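Local atomic coordinates of amino acid ABC superfamily ATP binding cassette transporter, binding protein (Streptococcus pneumoniae, PDB entry 4H5G), a protein that binds L-arginine and probably delivers it to an ABC transporter for uptake into the cell. Residues Asp64-Ser69 and Ala78-Ser83; Ile96-Asn101 and Asn200-Arg205; Val107-Val112 and Gly184-Thr189; Asn125-Lys130 and Gly163-Val168. All coordinates share one frame; numbering follows the deposited sequence.

Contact 1: Asp64-Ser69 and Ala78-Ser83; sequences DNVLTS and AVAGIS. With ARG (arginine), chain L.
Val66 and Ala78 bring the two backbones closest, with 6.5 Å between their CA atoms. Val66 lies on helix 66-71, while residues 78-83 leave the short strand 77-78 as an irregular loop. No hydrogen bond crosses between the segments, and the contact is apolar. One branch of Val66 does most of the work. Its CG1 is turned anti to the backbone N (chi1 164°), which places it beside the carbonyl carbon and over the loop. There it touches Ala78 CB at 3.6 Å and also lies against Ala80 CB and Ile82 CD1. In Ile82, CD1 is anti to CA (chi2 172°), which carries it to both helix residues; it meets Leu67 CD2 at 4.2 Å. The Leu67 and Ile82 side chains lie alongside each other, pointing opposite ways, and Arg88 packs on both.

The other side of the loop is polar and holds the bound arginine. Its NE donates to Ala80 O at 2.9 Å, and NH1 adds a weak bond to the same oxygen. The ligand amino N donates to Gly81 O at 2.8 Å and to Ser83 OG at 3.1 Å. Ser83 N points almost straight at the ligand carboxylate atom O, at 2.8 Å and 168°. Asp41 OD2 accepts a hydrogen bond from Gly81 N. A helix thus backs a loop whose backbone reads the ligand, as in the amino acid pocket of type II periplasmic binding proteins.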
# COMPACT_ATOMS: atom_id res chain seq x y z
N ASP A 64 -6.62 -4.25 -6.68
CA ASP A 64 -6.96 -3.87 -8.05
C ASP A 64 -8.38 -3.33 -8.23
O ASP A 64 -8.74 -2.87 -9.32
CB ASP A 64 -6.67 -4.99 -9.07
CG ASP A 64 -7.43 -6.27 -8.80
OD1 ASP A 64 -8.25 -6.31 -7.87
OD2 ASP A 64 -7.21 -7.25 -9.55
N ASN A 65 -9.18 -3.35 -7.16
CA ASN A 65 -10.51 -2.73 -7.21
C ASN A 65 -10.66 -1.52 -6.30
O ASN A 65 -11.74 -0.92 -6.24
CB ASN A 65 -11.61 -3.77 -6.91
CG ASN A 65 -12.75 -3.70 -7.92
OD1 ASN A 65 -12.71 -2.91 -8.87
ND2 ASN A 65 -13.75 -4.55 -7.73
N VAL A 66 -9.59 -1.15 -5.59
CA VAL A 66 -9.66 -0.04 -4.64
C VAL A 66 -9.96 1.29 -5.35
O VAL A 66 -10.90 2.01 -4.97
CB VAL A 66 -8.36 0.05 -3.80
CG1 VAL A 66 -8.25 1.40 -3.11
CG2 VAL A 66 -8.31 -1.08 -2.75
N LEU A 67 -9.18 1.62 -6.38
CA LEU A 67 -9.43 2.88 -7.09
C LEU A 67 -10.78 2.89 -7.82
O LEU A 67 -11.48 3.91 -7.86
CB LEU A 67 -8.27 3.21 -8.03
CG LEU A 67 -7.00 3.59 -7.26
CD1 LEU A 67 -5.83 3.72 -8.24
CD2 LEU A 67 -7.19 4.90 -6.50
N THR A 68 -11.17 1.76 -8.40
CA THR A 68 -12.46 1.67 -9.09
C THR A 68 -13.62 1.91 -8.11
O THR A 68 -14.60 2.56 -8.44
CB THR A 68 -12.62 0.31 -9.80
OG1 THR A 68 -11.63 0.21 -10.84
CG2 THR A 68 -14.01 0.16 -10.41
N SER A 69 -13.50 1.36 -6.90
CA SER A 69 -14.57 1.54 -5.91
C SER A 69 -14.68 2.99 -5.48
O SER A 69 -15.78 3.49 -5.22
CB SER A 69 -14.36 0.63 -4.69
OG SER A 69 -13.23 1.01 -3.94
N ALA A 78 -9.65 6.59 -0.95
CA ALA A 78 -8.94 5.32 -1.02
C ALA A 78 -7.58 5.52 -0.36
O ALA A 78 -6.87 6.47 -0.67
CB ALA A 78 -8.78 4.86 -2.45
N VAL A 79 -7.25 4.64 0.58
CA VAL A 79 -5.96 4.72 1.30
C VAL A 79 -5.44 3.30 1.36
O VAL A 79 -5.98 2.46 2.07
CB VAL A 79 -6.14 5.28 2.72
CG1 VAL A 79 -4.77 5.46 3.38
CG2 VAL A 79 -6.89 6.63 2.71
N ALA A 80 -4.38 3.03 0.59
CA ALA A 80 -3.90 1.65 0.48
C ALA A 80 -2.46 1.62 -0.01
O ALA A 80 -2.13 0.85 -0.92
CB ALA A 80 -4.80 0.86 -0.47
N GLY A 81 -1.62 2.47 0.58
CA GLY A 81 -0.23 2.56 0.13
C GLY A 81 -0.18 2.89 -1.35
O GLY A 81 0.61 2.33 -2.12
N ILE A 82 -1.03 3.83 -1.75
CA ILE A 82 -1.25 4.09 -3.18
C ILE A 82 -0.25 5.11 -3.72
O ILE A 82 -0.24 6.26 -3.28
CB ILE A 82 -2.66 4.65 -3.41
CG1 ILE A 82 -3.71 3.63 -2.93
CG2 ILE A 82 -2.86 5.01 -4.89
CD1 ILE A 82 -5.15 4.18 -2.95
N SER A 83 0.57 4.68 -4.68
CA SER A 83 1.50 5.58 -5.37
C SER A 83 0.75 6.64 -6.18
O SER A 83 -0.09 6.32 -7.02
CB SER A 83 2.40 4.76 -6.31
OG SER A 83 3.13 3.78 -5.60
N ARG L . 2.31 1.29 -4.03
CA ARG L . 1.83 0.35 -5.06
C ARG L . 0.77 0.99 -5.93
O ARG L . 0.17 2.02 -5.59
CB ARG L . 1.26 -0.92 -4.41
CG ARG L . 0.23 -0.68 -3.31
CD ARG L . -0.44 -1.99 -2.88
NE ARG L . -1.30 -1.80 -1.70
CZ ARG L . -1.97 -2.76 -1.08
NH1 ARG L . -2.72 -2.48 -0.01
NH2 ARG L . -1.89 -4.01 -1.52
OXT ARG L . 0.51 0.49 -7.03

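Contact 2: Ile96-Asn101 and Asn200-Arg205; sequences IPYYEN and NAVALR. With ACT (acetate ion), chain G.
Tyr99 and Asn200 form a single antiparallel bridge, a hydrogen-bonded pair with CA atoms 5.3 Å apart, and the end-to-end directions of 96-101 and 200-202 differ by 148°. Asn200 N donates to Tyr99 O at 2.7 Å, and Tyr98 N donates to Asn200 O at 3.0 Å. The Asn200 side chain adds to this grip. Its ND2 also donates to Tyr99 O, from above the carbonyl plane, so that oxygen takes two bonds from one residue. ND2 further donates to Asn101 OD1 at 2.8 Å, which lies in the Asn200 amide plane. Two acceptors therefore fix the rotation of the amide.

Tyr98 folds its ring back beneath Asn200. Its CG sits between the backbone N and the carbonyl carbon (chi1 60°), and this brings one ring face under Asn200 CB. The result is a CH-pi contact, with CB 4.0 Å from the ring centroid. The ring edge runs along Ala201 and Val202, with CE2 3.5 Å from Ala201 C. One water links Tyr98 OH to Ala201 O. Farther along, Arg205 NE holds an acetate O at 2.9 Å; the acetate is probably from the crystallisation liquor.

Asn101 ND2 binds Asp171, which itself holds the bound arginine. The amide chain from Asn200 through Asn101 thus probably helps position a ligand-binding carboxylate.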
# COMPACT_ATOMS: atom_id res chain seq x y z
N ILE A 96 -1.53 15.60 -0.59
CA ILE A 96 -0.07 15.68 -0.50
C ILE A 96 0.45 14.30 -0.07
O ILE A 96 -0.27 13.52 0.55
CB ILE A 96 0.37 16.77 0.49
CG1 ILE A 96 -0.12 16.45 1.90
CG2 ILE A 96 -0.10 18.16 -0.01
CD1 ILE A 96 0.30 17.49 2.96
N PRO A 97 1.71 13.98 -0.41
CA PRO A 97 2.22 12.66 0.00
C PRO A 97 2.21 12.52 1.53
O PRO A 97 2.48 13.51 2.21
CB PRO A 97 3.69 12.70 -0.44
CG PRO A 97 3.76 13.74 -1.47
CD PRO A 97 2.68 14.74 -1.21
N TYR A 98 1.90 11.34 2.04
CA TYR A 98 2.05 11.10 3.48
C TYR A 98 3.27 10.26 3.82
O TYR A 98 3.77 10.29 4.95
CB TYR A 98 0.78 10.48 4.08
CG TYR A 98 0.34 9.15 3.52
CD1 TYR A 98 0.90 7.97 3.98
CD2 TYR A 98 -0.66 9.08 2.54
CE1 TYR A 98 0.48 6.74 3.48
CE2 TYR A 98 -1.09 7.84 2.04
CZ TYR A 98 -0.51 6.68 2.53
OH TYR A 98 -0.93 5.44 2.06
N TYR A 99 3.77 9.50 2.84
CA TYR A 99 4.99 8.71 3.03
C TYR A 99 5.61 8.34 1.69
O TYR A 99 4.90 8.00 0.74
CB TYR A 99 4.68 7.42 3.80
CG TYR A 99 5.89 6.81 4.48
CD1 TYR A 99 6.50 7.46 5.55
CD2 TYR A 99 6.43 5.61 4.06
CE1 TYR A 99 7.62 6.92 6.18
CE2 TYR A 99 7.55 5.07 4.69
CZ TYR A 99 8.13 5.73 5.75
OH TYR A 99 9.24 5.20 6.38
N GLU A 100 6.93 8.39 1.63
CA GLU A 100 7.66 8.04 0.42
C GLU A 100 8.65 6.93 0.75
O GLU A 100 9.40 7.01 1.73
CB GLU A 100 8.39 9.26 -0.14
CG GLU A 100 9.28 8.93 -1.33
CD GLU A 100 9.88 10.17 -1.97
OE1 GLU A 100 9.45 11.29 -1.62
OE2 GLU A 100 10.76 10.01 -2.82
N ASN A 101 8.65 5.88 -0.06
CA ASN A 101 9.55 4.75 0.16
C ASN A 101 10.03 4.13 -1.14
O ASN A 101 9.55 4.49 -2.23
CB ASN A 101 8.88 3.69 1.05
CG ASN A 101 7.57 3.22 0.49
OD1 ASN A 101 6.49 3.61 0.96
ND2 ASN A 101 7.64 2.37 -0.53
N ASN A 200 3.43 7.65 -1.55
CA ASN A 200 2.07 7.28 -1.17
C ASN A 200 1.20 8.49 -0.87
O ASN A 200 1.63 9.41 -0.19
CB ASN A 200 2.12 6.40 0.08
CG ASN A 200 2.96 5.17 -0.13
OD1 ASN A 200 2.57 4.26 -0.87
ND2 ASN A 200 4.15 5.15 0.48
N ALA A 201 -0.03 8.50 -1.38
CA ALA A 201 -0.96 9.58 -1.06
C ALA A 201 -2.37 9.03 -0.96
O ALA A 201 -2.64 7.91 -1.37
CB ALA A 201 -0.87 10.68 -2.10
N VAL A 202 -3.27 9.83 -0.40
CA VAL A 202 -4.68 9.45 -0.28
C VAL A 202 -5.34 9.84 -1.59
O VAL A 202 -5.17 10.97 -2.04
CB VAL A 202 -5.34 10.23 0.87
CG1 VAL A 202 -6.85 9.99 0.90
CG2 VAL A 202 -4.69 9.86 2.23
N ALA A 203 -6.10 8.93 -2.20
CA ALA A 203 -6.82 9.24 -3.44
C ALA A 203 -8.24 9.74 -3.15
O ALA A 203 -8.91 9.25 -2.24
CB ALA A 203 -6.87 8.00 -4.35
N LEU A 204 -8.68 10.73 -3.94
CA LEU A 204 -10.05 11.26 -3.88
C LEU A 204 -10.61 11.35 -5.29
O LEU A 204 -9.85 11.42 -6.25
CB LEU A 204 -10.07 12.67 -3.30
CG LEU A 204 -9.32 12.94 -2.00
CD1 LEU A 204 -7.86 13.37 -2.27
CD2 LEU A 204 -10.07 14.00 -1.16
N ARG A 205 -11.93 11.39 -5.42
CA ARG A 205 -12.49 11.71 -6.74
C ARG A 205 -12.15 13.15 -7.09
O ARG A 205 -11.93 13.98 -6.21
CB ARG A 205 -14.01 11.47 -6.77
CG ARG A 205 -14.41 9.98 -6.73
CD ARG A 205 -15.92 9.79 -6.88
NE ARG A 205 -16.64 10.44 -5.78
CZ ARG A 205 -16.83 9.89 -4.58
NH1 ARG A 205 -16.37 8.67 -4.32
NH2 ARG A 205 -17.50 10.56 -3.64
C ACT G . -18.50 13.11 -5.75
O ACT G . -17.60 13.07 -6.62
OXT ACT G . -18.21 13.70 -4.69
CH3 ACT G . -19.84 12.48 -5.97
O HOH W 1 -2.83 5.47 -0.03

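Contact 3: Val107-Val112 and Gly184-Thr189; sequences VHKADV and GLAVAT. Unlike the reference sequence in segment 107-112: His108 (reference Arg).
Ala186 N donates to Val107 O at 2.8 Å, and Val107 N returns a bond of 2.9 Å to Ala186 O. The two residues are a hydrogen-bonded pair. They join strand 103-108 to the outermost strand 185-187 of a mixed five-stranded sheet, antiparallel to each other. Beyond His108 the chain turns into a 3-10 segment, which carries Val112 back over the strand. Its CG2 rests on Ala186 CB at 3.6 Å, while CG1 meets Thr189 CG2 at about a right angle between the side chains. On the same face as Ala186, Val107 CG1 packs on Ala188 CB.

In the Gly184 conformer given here, Lys109 N donates to Gly184 O at 2.7 Å, nearly straight at 172° but from above the carbonyl plane. In that conformer water 2 donates to Gly184 O at 2.8 Å, and water 4 gives the same oxygen a weak bond. His108 is held at both ring nitrogens. NE2 binds Leu160 O, and ND1 lies 2.7 Å from water 2 in the ring plane. Lys109 bends at chi3 (-68°), laying CE alongside Leu185 O, and its NZ goes on to Ala183 O. At the far end, waters 5 and 6 both donate to Val112 O, and water 5 accepts from Thr189 N at 2.9 Å.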
# COMPACT_ATOMS: atom_id res chain seq x y z
N VAL A 107 12.86 -12.13 -1.31
CA VAL A 107 13.40 -13.40 -1.78
C VAL A 107 13.67 -14.33 -0.60
O VAL A 107 13.54 -13.95 0.56
CB VAL A 107 14.73 -13.21 -2.57
CG1 VAL A 107 14.50 -12.41 -3.87
CG2 VAL A 107 15.81 -12.54 -1.68
N HIS A 108 14.07 -15.56 -0.90
CA HIS A 108 14.56 -16.47 0.13
C HIS A 108 15.90 -15.97 0.63
O HIS A 108 16.72 -15.48 -0.16
CB HIS A 108 14.70 -17.89 -0.42
CG HIS A 108 13.40 -18.58 -0.64
ND1 HIS A 108 12.73 -19.26 0.36
CD2 HIS A 108 12.63 -18.70 -1.75
CE1 HIS A 108 11.61 -19.76 -0.13
NE2 HIS A 108 11.52 -19.44 -1.41
N LYS A 109 16.14 -16.09 1.94
CA LYS A 109 17.42 -15.69 2.53
C LYS A 109 18.59 -16.37 1.83
O LYS A 109 19.63 -15.76 1.61
CB LYS A 109 17.42 -16.03 4.03
CG LYS A 109 18.52 -15.36 4.84
CD LYS A 109 18.23 -15.49 6.34
CE LYS A 109 17.01 -14.67 6.75
NZ LYS A 109 16.54 -15.01 8.12
N ALA A 110 18.41 -17.64 1.44
CA ALA A 110 19.50 -18.39 0.81
C ALA A 110 19.85 -17.84 -0.58
O ALA A 110 20.88 -18.20 -1.14
CB ALA A 110 19.16 -19.88 0.73
N ASP A 111 18.98 -16.98 -1.11
CA ASP A 111 19.14 -16.47 -2.48
C ASP A 111 19.59 -15.02 -2.54
O ASP A 111 19.65 -14.44 -3.63
CB ASP A 111 17.81 -16.58 -3.25
CG ASP A 111 17.50 -18.00 -3.66
OD1 ASP A 111 18.41 -18.86 -3.66
OD2 ASP A 111 16.32 -18.24 -4.01
N VAL A 112 19.90 -14.43 -1.39
CA VAL A 112 20.33 -13.03 -1.38
C VAL A 112 21.61 -12.82 -2.19
O VAL A 112 21.75 -11.83 -2.90
CB VAL A 112 20.48 -12.48 0.05
CG1 VAL A 112 21.06 -11.07 0.04
CG2 VAL A 112 19.13 -12.48 0.75
N GLY A 184 12.78 -17.50 6.79
CA GLY A 184 13.49 -17.86 5.56
C GLY A 184 13.55 -16.80 4.48
O GLY A 184 14.01 -17.06 3.38
N LEU A 185 13.12 -15.59 4.83
CA LEU A 185 12.90 -14.52 3.85
C LEU A 185 13.82 -13.33 4.07
O LEU A 185 14.28 -13.08 5.19
CB LEU A 185 11.44 -14.06 3.86
CG LEU A 185 10.46 -15.22 3.66
CD1 LEU A 185 9.00 -14.75 3.72
CD2 LEU A 185 10.74 -15.94 2.35
N ALA A 186 14.09 -12.59 3.00
CA ALA A 186 14.99 -11.45 3.07
C ALA A 186 14.71 -10.48 1.94
O ALA A 186 14.08 -10.83 0.95
CB ALA A 186 16.44 -11.93 3.01
N VAL A 187 15.19 -9.26 2.09
CA VAL A 187 15.08 -8.27 1.02
C VAL A 187 16.31 -8.37 0.12
O VAL A 187 17.44 -8.34 0.61
CB VAL A 187 14.96 -6.87 1.62
CG1 VAL A 187 14.81 -5.82 0.51
CG2 VAL A 187 13.79 -6.81 2.61
N ALA A 188 16.09 -8.51 -1.19
CA ALA A 188 17.18 -8.62 -2.16
C ALA A 188 17.99 -7.32 -2.18
O ALA A 188 17.46 -6.26 -1.85
CB ALA A 188 16.64 -8.93 -3.54
N THR A 189 19.26 -7.40 -2.57
CA THR A 189 20.12 -6.21 -2.63
C THR A 189 20.02 -5.49 -3.97
O THR A 189 20.70 -4.49 -4.20
CB THR A 189 21.60 -6.56 -2.41
OG1 THR A 189 22.01 -7.52 -3.38
CG2 THR A 189 21.81 -7.14 -1.01
O HOH W 2 13.44 -19.79 2.93
O HOH W 3 14.00 -13.46 7.78
O HOH W 4 16.27 -19.52 2.55
O HOH W 5 19.84 -10.00 -3.59
O HOH W 6 23.60 -9.65 -2.57

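Contact 4: Asn125-Lys130 and Gly163-Val168; sequences NIAAQK and GKIDAV. With ARG (arginine), chain L; SO4 (sulfate ion), chain C.
Asn125 and Asp166 close a ring of two bonds. Asn125 N donates to Asp166 OD2 at 2.8 Å, on the anti side of the carboxylate and 23° out of its plane. Asp166 N returns a bond to Asn125 O, also at 2.8 Å and in the carbonyl plane. The same oxygen takes a weak bond from Ala167 N. Two residues beyond Asn125, Ala127 N donates to Ala167 O at 2.9 Å. The Asn125 amide and the Asp166 carboxylate lie nearly parallel, 11° apart. Water 7 joins their ends: it accepts from Asn125 ND2 and donates to Asp166 OD1 at 2.6 Å and to Gly163 O. The Asp166 torsion, with CG beside the backbone N (chi1 -55°), turns OD2 back to the neighbouring strand.

Ala127 carries the apolar part. Its CB touches Ile165 CG2 at 3.6 Å and Val168 CG2 at 4.2 Å. These are neighbouring parallel strands inside the sheet in the second lobe of the type II binding-protein fold. Helix 153-162 covers the Ala127 and Val168 face. It ends at Gly163 in a Schellman motif, whose positive phi turns the chain toward strand 167-171. Ile126 and Ala167 occupy the other face, where Phe105 packs on both.

At the far end of strand 125-129, the Gln129 side chain, extended beyond CG, points from the strand end to the ligand. Its OE1 accepts from NH2 of the bound arginine at 3.0 Å. Thr151 O holds Gln129 NE2, which fixes the amide so that OE1 faces the guanidinium group.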
# COMPACT_ATOMS: atom_id res chain seq x y z
N ASN A 125 11.52 -16.54 -11.69
CA ASN A 125 10.07 -16.40 -11.62
C ASN A 125 9.72 -15.26 -10.69
O ASN A 125 9.91 -15.36 -9.48
CB ASN A 125 9.43 -17.70 -11.13
CG ASN A 125 9.65 -18.85 -12.08
OD1 ASN A 125 9.73 -18.65 -13.28
ND2 ASN A 125 9.78 -20.06 -11.53
N ILE A 126 9.21 -14.17 -11.25
CA ILE A 126 8.89 -12.98 -10.47
C ILE A 126 7.38 -12.89 -10.30
O ILE A 126 6.62 -13.20 -11.23
CB ILE A 126 9.43 -11.71 -11.16
CG1 ILE A 126 10.95 -11.82 -11.36
CG2 ILE A 126 9.09 -10.45 -10.35
CD1 ILE A 126 11.59 -10.58 -11.99
N ALA A 127 6.94 -12.50 -9.10
CA ALA A 127 5.53 -12.22 -8.84
C ALA A 127 5.35 -10.74 -8.48
O ALA A 127 6.23 -10.12 -7.87
CB ALA A 127 5.01 -13.11 -7.73
N ALA A 128 4.21 -10.17 -8.86
CA ALA A 128 3.86 -8.82 -8.42
C ALA A 128 2.34 -8.73 -8.34
O ALA A 128 1.64 -9.61 -8.83
CB ALA A 128 4.40 -7.78 -9.38
N GLN A 129 1.84 -7.67 -7.72
CA GLN A 129 0.40 -7.55 -7.47
C GLN A 129 -0.31 -6.90 -8.64
O GLN A 129 0.15 -5.89 -9.17
CB GLN A 129 0.17 -6.75 -6.19
CG GLN A 129 -1.28 -6.62 -5.77
CD GLN A 129 -1.42 -6.20 -4.32
OE1 GLN A 129 -0.64 -5.38 -3.82
NE2 GLN A 129 -2.41 -6.76 -3.63
N LYS A 130 -1.44 -7.47 -9.05
CA LYS A 130 -2.22 -6.92 -10.17
C LYS A 130 -2.62 -5.50 -9.90
O LYS A 130 -3.09 -5.18 -8.81
CB LYS A 130 -3.52 -7.73 -10.35
CG LYS A 130 -3.31 -9.12 -10.93
CD LYS A 130 -4.64 -9.85 -11.17
CE LYS A 130 -4.39 -11.20 -11.83
NZ LYS A 130 -5.64 -11.98 -12.09
N GLY A 163 8.08 -22.01 -3.41
CA GLY A 163 9.13 -22.18 -4.40
C GLY A 163 8.64 -22.08 -5.84
O GLY A 163 9.40 -22.35 -6.78
N LYS A 164 7.38 -21.69 -6.02
CA LYS A 164 6.83 -21.49 -7.36
C LYS A 164 7.33 -20.15 -7.90
O LYS A 164 7.41 -19.95 -9.11
CB LYS A 164 5.30 -21.45 -7.32
CG LYS A 164 4.65 -22.77 -6.98
CD LYS A 164 3.15 -22.72 -7.27
CE LYS A 164 2.88 -22.47 -8.75
NZ LYS A 164 1.43 -22.51 -9.06
N ILE A 165 7.64 -19.25 -6.97
CA ILE A 165 8.10 -17.88 -7.26
C ILE A 165 9.46 -17.70 -6.60
O ILE A 165 9.69 -18.23 -5.51
CB ILE A 165 7.08 -16.86 -6.70
CG1 ILE A 165 5.78 -16.93 -7.49
CG2 ILE A 165 7.63 -15.42 -6.71
CD1 ILE A 165 5.95 -16.70 -8.99
N ASP A 166 10.37 -16.97 -7.26
CA ASP A 166 11.70 -16.73 -6.70
C ASP A 166 11.85 -15.36 -6.05
O ASP A 166 12.69 -15.17 -5.19
CB ASP A 166 12.77 -16.88 -7.79
CG ASP A 166 12.71 -18.23 -8.48
OD1 ASP A 166 12.70 -19.26 -7.78
OD2 ASP A 166 12.66 -18.25 -9.73
N ALA A 167 11.03 -14.40 -6.48
CA ALA A 167 11.17 -13.03 -6.01
C ALA A 167 9.83 -12.32 -6.16
O ALA A 167 9.18 -12.47 -7.19
CB ALA A 167 12.23 -12.30 -6.80
N VAL A 168 9.43 -11.57 -5.15
CA VAL A 168 8.18 -10.82 -5.21
C VAL A 168 8.48 -9.33 -5.11
O VAL A 168 9.11 -8.88 -4.15
CB VAL A 168 7.23 -11.20 -4.06
CG1 VAL A 168 5.89 -10.47 -4.24
CG2 VAL A 168 7.01 -12.71 -4.02
N ARG L . 2.31 1.29 -4.03
CA ARG L . 1.83 0.35 -5.06
C ARG L . 0.77 0.99 -5.93
O ARG L . 0.17 2.02 -5.59
CB ARG L . 1.26 -0.92 -4.41
CG ARG L . 0.23 -0.68 -3.31
CD ARG L . -0.44 -1.99 -2.88
NE ARG L . -1.30 -1.80 -1.70
CZ ARG L . -1.97 -2.76 -1.08
NH1 ARG L . -2.72 -2.48 -0.01
NH2 ARG L . -1.89 -4.01 -1.52
OXT ARG L . 0.51 0.49 -7.03
S SO4 C . -5.52 -14.55 -8.95
O1 SO4 C . -4.42 -13.88 -8.28
O2 SO4 C . -5.15 -14.85 -10.34
O3 SO4 C . -5.81 -15.80 -8.24
O4 SO4 C . -6.71 -13.69 -8.95
O HOH W 7 10.77 -20.74 -8.75

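In the fold
Contacts 1 and 2 belong to one lobe and touch through Ile82 with Ala201 and Ala78 with Ala203. Contacts 3 and 4 lie in the other lobe and share a sheet, in which strands 103-108 and 167-171 are neighbours; Val107 packs on Ala167. Contacts 1 and 4 are buried and meet the same bound arginine from the two lobes: contact 1 mainly with backbone atoms, contact 4 with the Gln129 amide. Contacts 2 and 3 are only partly buried. Contact 2 relies on an asparagine amide network, whereas contact 3, at the sheet edge with its centre about 21 Å from the centre of the chain, relies on strand pairing and bridging waters.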